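Local coordinates for protein putative oxidoreductase (Bacteroides fragilis NCTC 9343, PDB 3FHL) that probably acts as a nucleotide-dependent oxidoreductase of the Gfo/Idh/MocA family, with an NAD-binding Rossmann domain and a C-terminal alpha/beta domain, at residues C[59-64]-C[83-88]; C[19-24]-C[70-75]. One frame throughout, in Å; residues are numbered along the deposited sequence.

Contact 1: residues C[59-64]-C[83-88]; sequences ELTEDP and GMALEA
Thr61 is the single residue of 59-64 that reaches across, and each of its side-chain atoms meets a different residue of 83-88. Its CG2 lies over the backbone of the opposing helix, 3.7 Å from Ala85 CA, and also rests on that alanine's methyl. Its CB sits 3.9 Å from Ala88 CB, one turn further on. At the outer side, the terminal methyl of Met84 comes up to the hydroxyl, with CE 3.8 Å from Thr61 OG1; the two side chains cross at about a right angle. A bend at the last torsion of Met84 (chi3 60°) brings its methyl to Thr61. The tightest approach is Thr61 O to Ala88 CB, at 3.2 Å, a carbonyl set close against a methyl.

Small residues at 85 and 88 let the helices come this near: Thr61 CA and Ala85 CA are 5.2 Å apart. A water links the ends of the two helices, donating to Ala88 O at 3.0 Å and more weakly to Thr61 O; Ala88 O also takes a bond from Lys90 NZ. The Thr61 hydroxyl is bonded back to Lys58 O, in the preceding turn of its own helix, which settles the rotation with OG1 between backbone N and carbonyl carbon (chi1 60°) and CG2 facing Ala85. Beneath, Ile69 of strand 68-71 touches both Thr61 and Ala85, so short helix 58-61 and helix 78-87 pack side by side on the Rossmann sheet. With no direct hydrogen bond between the segments, the direct contact is van der Waals packing, largely of methyls, with Ile69 shared beneath, and the water supplies the polar bridge.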
loop_
_atom_site.group_PDB
_atom_site.type_symbol
_atom_site.label_atom_id
_atom_site.label_comp_id
_atom_site.label_asym_id
_atom_site.label_seq_id
_atom_site.Cartn_x
_atom_site.Cartn_y
_atom_site.Cartn_z
ATOM N N GLU C 59 45.889 3.534 15.329
ATOM C CA GLU C 59 46.060 3.473 16.781
ATOM C C GLU C 59 45.006 2.615 17.491
ATOM O O GLU C 59 45.198 2.217 18.647
ATOM C CB GLU C 59 46.119 4.879 17.378
ATOM C CG GLU C 59 47.422 5.595 17.076
ATOM C CD GLU C 59 47.387 7.056 17.455
ATOM O OE1 GLU C 59 47.643 7.381 18.638
ATOM O OE2 GLU C 59 47.111 7.882 16.563
ATOM N N LEU C 60 43.900 2.322 16.807
ATOM C CA LEU C 60 42.950 1.338 17.313
ATOM C C LEU C 60 43.397 -0.049 16.948
ATOM O O LEU C 60 43.399 -0.937 17.797
ATOM C CB LEU C 60 41.529 1.548 16.756
ATOM C CG LEU C 60 40.770 2.813 17.121
ATOM C CD1 LEU C 60 39.315 2.705 16.608
ATOM C CD2 LEU C 60 40.813 3.047 18.602
ATOM N N THR C 61 43.747 -0.247 15.679
ATOM C CA THR C 61 44.055 -1.593 15.181
ATOM C C THR C 61 45.359 -2.142 15.771
ATOM O O THR C 61 45.526 -3.358 15.903
ATOM C CB THR C 61 44.122 -1.666 13.635
ATOM O OG1 THR C 61 45.137 -0.781 13.142
ATOM C CG2 THR C 61 42.800 -1.273 13.015
ATOM N N GLU C 62 46.268 -1.241 16.132
ATOM C CA GLU C 62 47.552 -1.645 16.695
ATOM C C GLU C 62 47.539 -1.747 18.214
ATOM O O GLU C 62 48.545 -2.129 18.813
ATOM C CB GLU C 62 48.654 -0.695 16.252
ATOM C CG GLU C 62 49.104 -0.895 14.817
ATOM C CD GLU C 62 50.142 0.138 14.381
ATOM O OE1 GLU C 62 50.390 1.110 15.136
ATOM O OE2 GLU C 62 50.705 -0.025 13.277
ATOM N N ASP C 63 46.409 -1.411 18.830
ATOM C CA ASP C 63 46.281 -1.474 20.274
ATOM C C ASP C 63 46.054 -2.919 20.716
ATOM O O ASP C 63 45.003 -3.490 20.430
ATOM C CB ASP C 63 45.145 -0.556 20.735
ATOM C CG ASP C 63 45.058 -0.425 22.247
ATOM O OD1 ASP C 63 45.369 -1.385 22.980
ATOM O OD2 ASP C 63 44.657 0.656 22.715
ATOM N N PRO C 64 47.028 -3.509 21.451
ATOM C CA PRO C 64 46.959 -4.938 21.801
ATOM C C PRO C 64 45.903 -5.273 22.852
ATOM O O PRO C 64 45.615 -6.449 23.074
ATOM C CB PRO C 64 48.361 -5.223 22.367
ATOM C CG PRO C 64 48.775 -3.929 22.957
ATOM C CD PRO C 64 48.246 -2.881 22.003
ATOM N N GLY C 83 38.885 -4.329 7.126
ATOM C CA GLY C 83 39.935 -5.282 6.760
ATOM C C GLY C 83 41.179 -5.149 7.626
ATOM O O GLY C 83 41.732 -6.152 8.070
ATOM N N MET C 84 41.604 -3.906 7.862
ATOM C CA MET C 84 42.746 -3.597 8.724
ATOM C C MET C 84 42.503 -4.088 10.141
ATOM O O MET C 84 43.394 -4.678 10.761
ATOM C CB MET C 84 42.995 -2.095 8.773
ATOM C CG MET C 84 43.901 -1.532 7.680
ATOM S SD MET C 84 44.058 0.259 7.907
ATOM C CE MET C 84 44.789 0.358 9.551
ATOM N N ALA C 85 41.292 -3.840 10.643
ATOM C CA ALA C 85 40.908 -4.256 11.994
ATOM C C ALA C 85 40.876 -5.771 12.158
ATOM O O ALA C 85 41.315 -6.294 13.185
ATOM C CB ALA C 85 39.573 -3.628 12.393
ATOM N N LEU C 86 40.381 -6.471 11.142
ATOM C CA LEU C 86 40.323 -7.932 11.172
ATOM C C LEU C 86 41.717 -8.556 11.057
ATOM O O LEU C 86 42.021 -9.530 11.743
ATOM C CB LEU C 86 39.426 -8.474 10.053
ATOM C CG LEU C 86 37.910 -8.300 10.197
ATOM C CD1 LEU C 86 37.221 -8.669 8.883
ATOM C CD2 LEU C 86 37.352 -9.115 11.358
ATOM N N GLU C 87 42.553 -7.992 10.186
ATOM C CA GLU C 87 43.920 -8.486 9.994
ATOM C C GLU C 87 44.704 -8.326 11.297
ATOM O O GLU C 87 45.473 -9.207 11.674
ATOM C CB GLU C 87 44.615 -7.755 8.837
ATOM C CG GLU C 87 45.618 -8.612 8.078
ATOM C CD GLU C 87 44.950 -9.706 7.251
ATOM O OE1 GLU C 87 44.404 -9.394 6.165
ATOM O OE2 GLU C 87 44.979 -10.879 7.689
ATOM N N ALA C 88 44.445 -7.226 12.002
ATOM C CA ALA C 88 45.032 -6.949 13.317
ATOM C C ALA C 88 44.463 -7.795 14.459
ATOM O O ALA C 88 44.880 -7.645 15.609
ATOM C CB ALA C 88 44.900 -5.467 13.647
HETATM O O HOH W 1 47.455 -6.175 16.013
#

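Contact 2: residues C[19-24]-C[70-75]; sequences VFHAPF and VVNTPD
Asn72 ND2 is held by two acceptors, Ala12 O and Ser16 OG, while it lies 3.9 Å from His21 CD2. Asn72 has CG between its backbone N and carbonyl carbon (chi1 65°), which turns the amide back over the end of strand 68-71 toward the start of helix 15-27. The histidine and asparagine side chains run past each other in opposite directions, and their planes stand 86° apart.

Val70, two residues earlier, takes a face of the same ring. Its CG1 sits 3.9 Å from the centroid of the His21 ring and only 7° off the normal, a CH-pi contact almost directly over the centre. The opposite face is covered by Phe20 CB, 4.1 Å above the plane, so the imidazole is held between two aliphatic groups. Both ring nitrogens bond outside the segments: ND1 with Tyr311 OH, NE2 with Glu95 OE2.

This is the heart of a Rossmann fold. Strand 6-10, the loop carrying Ala12 and helix 15-27 form the first beta-alpha unit, where dinucleotide cofactors bind in relatives, and strand 68-71 lies directly beside strand 6-10. Glu95 belongs to the Glu-Lys-Pro motif of the Gfo/Idh/MocA family, while Tyr311 comes from helix 309-320, far along the chain.

The helix is irregular around His21. A wider pi-type turn spans 19-21, and from its end the His21 side chain extends toward the strand. The kink follows at 23-24: Pro23 has no N-H to give, and Phe24 N bonds instead to His21 O at 3.0 Å.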
loop_
_atom_site.group_PDB
_atom_site.type_symbol
_atom_site.label_atom_id
_atom_site.label_comp_id
_atom_site.label_asym_id
_atom_site.label_seq_id
_atom_site.Cartn_x
_atom_site.Cartn_y
_atom_site.Cartn_z
ATOM N N VAL C 19 25.488 9.419 18.620
ATOM C CA VAL C 19 24.058 9.080 18.748
ATOM C C VAL C 19 23.847 7.592 19.019
ATOM O O VAL C 19 23.188 7.219 19.984
ATOM C CB VAL C 19 23.240 9.571 17.492
ATOM C CG1 VAL C 19 21.816 9.036 17.486
ATOM C CG2 VAL C 19 23.203 11.089 17.463
ATOM N N PHE C 20 24.436 6.743 18.182
ATOM C CA PHE C 20 24.114 5.313 18.191
ATOM C C PHE C 20 25.074 4.412 18.966
ATOM O O PHE C 20 24.685 3.321 19.401
ATOM C CB PHE C 20 24.005 4.797 16.746
ATOM C CG PHE C 20 22.874 5.417 15.968
ATOM C CD1 PHE C 20 21.548 5.131 16.298
ATOM C CD2 PHE C 20 23.132 6.293 14.924
ATOM C CE1 PHE C 20 20.495 5.711 15.595
ATOM C CE2 PHE C 20 22.091 6.874 14.210
ATOM C CZ PHE C 20 20.767 6.580 14.549
ATOM N N HIS C 21 26.324 4.847 19.115
ATOM C CA HIS C 21 27.364 3.955 19.615
ATOM C C HIS C 21 27.905 4.313 20.993
ATOM O O HIS C 21 27.704 3.561 21.939
ATOM C CB HIS C 21 28.485 3.842 18.590
ATOM C CG HIS C 21 28.009 3.354 17.266
ATOM N ND1 HIS C 21 27.414 2.120 17.103
ATOM C CD2 HIS C 21 28.000 3.943 16.051
ATOM C CE1 HIS C 21 27.081 1.962 15.835
ATOM N NE2 HIS C 21 27.422 3.055 15.177
ATOM N N ALA C 22 28.576 5.455 21.099
ATOM C CA ALA C 22 29.101 5.925 22.399
ATOM C C ALA C 22 28.121 5.923 23.589
ATOM O O ALA C 22 28.509 5.482 24.668
ATOM C CB ALA C 22 29.808 7.271 22.256
ATOM N N PRO C 23 26.856 6.390 23.411
ATOM C CA PRO C 23 25.937 6.308 24.551
ATOM C C PRO C 23 25.675 4.897 25.094
ATOM O O PRO C 23 25.418 4.757 26.287
ATOM C CB PRO C 23 24.636 6.904 23.984
ATOM C CG PRO C 23 25.093 7.815 22.954
ATOM C CD PRO C 23 26.193 7.067 22.279
ATOM N N PHE C 24 25.756 3.882 24.231
ATOM C CA PHE C 24 25.492 2.488 24.615
ATOM C C PHE C 24 26.734 1.685 25.023
ATOM O O PHE C 24 26.688 0.930 25.994
ATOM C CB PHE C 24 24.700 1.772 23.517
ATOM C CG PHE C 24 23.345 2.370 23.298
ATOM C CD1 PHE C 24 22.318 2.135 24.213
ATOM C CD2 PHE C 24 23.117 3.240 22.236
ATOM C CE1 PHE C 24 21.057 2.705 24.035
ATOM C CE2 PHE C 24 21.861 3.825 22.052
ATOM C CZ PHE C 24 20.832 3.564 22.962
ATOM N N VAL C 70 34.527 -0.513 16.426
ATOM C CA VAL C 70 33.310 -0.076 15.746
ATOM C C VAL C 70 33.700 0.850 14.599
ATOM O O VAL C 70 34.163 1.982 14.826
ATOM C CB VAL C 70 32.338 0.626 16.724
ATOM C CG1 VAL C 70 31.069 1.110 15.987
ATOM C CG2 VAL C 70 31.957 -0.320 17.864
ATOM N N VAL C 71 33.523 0.359 13.373
ATOM C CA VAL C 71 33.876 1.102 12.154
ATOM C C VAL C 71 32.679 1.975 11.721
ATOM O O VAL C 71 31.714 1.492 11.112
ATOM C CB VAL C 71 34.374 0.132 11.030
ATOM C CG1 VAL C 71 34.675 0.857 9.703
ATOM C CG2 VAL C 71 35.624 -0.617 11.498
ATOM N N ASN C 72 32.738 3.256 12.079
ATOM C CA ASN C 72 31.654 4.195 11.772
ATOM C C ASN C 72 32.189 5.480 11.132
ATOM O O ASN C 72 31.669 6.577 11.353
ATOM C CB ASN C 72 30.845 4.495 13.035
ATOM C CG ASN C 72 31.657 5.213 14.093
ATOM O OD1 ASN C 72 32.849 4.965 14.252
ATOM N ND2 ASN C 72 31.021 6.125 14.800
ATOM N N THR C 73 33.243 5.307 10.340
ATOM C CA THR C 73 33.933 6.378 9.620
ATOM C C THR C 73 33.196 6.689 8.294
ATOM O O THR C 73 32.199 6.021 7.996
ATOM C CB THR C 73 35.391 5.944 9.352
ATOM O OG1 THR C 73 35.418 4.575 8.933
ATOM C CG2 THR C 73 36.233 6.094 10.594
ATOM N N PRO C 74 33.655 7.710 7.506
ATOM C CA PRO C 74 33.026 7.953 6.190
ATOM C C PRO C 74 33.022 6.735 5.269
ATOM O O PRO C 74 33.948 5.919 5.313
ATOM C CB PRO C 74 33.894 9.063 5.586
ATOM C CG PRO C 74 34.421 9.794 6.763
ATOM C CD PRO C 74 34.714 8.712 7.767
ATOM N N ASP C 75 31.981 6.652 4.440
ATOM C CA ASP C 75 31.604 5.450 3.683
ATOM C C ASP C 75 32.707 4.762 2.869
ATOM O O ASP C 75 32.734 3.530 2.789
ATOM C CB ASP C 75 30.422 5.759 2.747
ATOM C CG ASP C 75 29.227 6.401 3.465
ATOM O OD1 ASP C 75 29.276 6.604 4.704
ATOM O OD2 ASP C 75 28.224 6.696 2.776
#

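Overall arrangement
Both contacts belong to the N-terminal Rossmann domain, with centres about 17 Å apart and nearest atoms about 5 Å apart, not touching. Their segments alternate along the chain: 19-24, 59-64, 70-75, 83-88. Strand 68-71, central in the six-stranded parallel sheet, relates them: Ile69 supports the two helices of contact 1 from one face, and Val70 meets helix 15-27 in contact 2 on the other. Helix 58-61 precedes this strand in the chain and helix 78-87 follows it. Contact 1 thus packs helices toward the domain's periphery, whereas contact 2 is buried at the C-terminal end of the strand, where a nucleotide would be expected to bind.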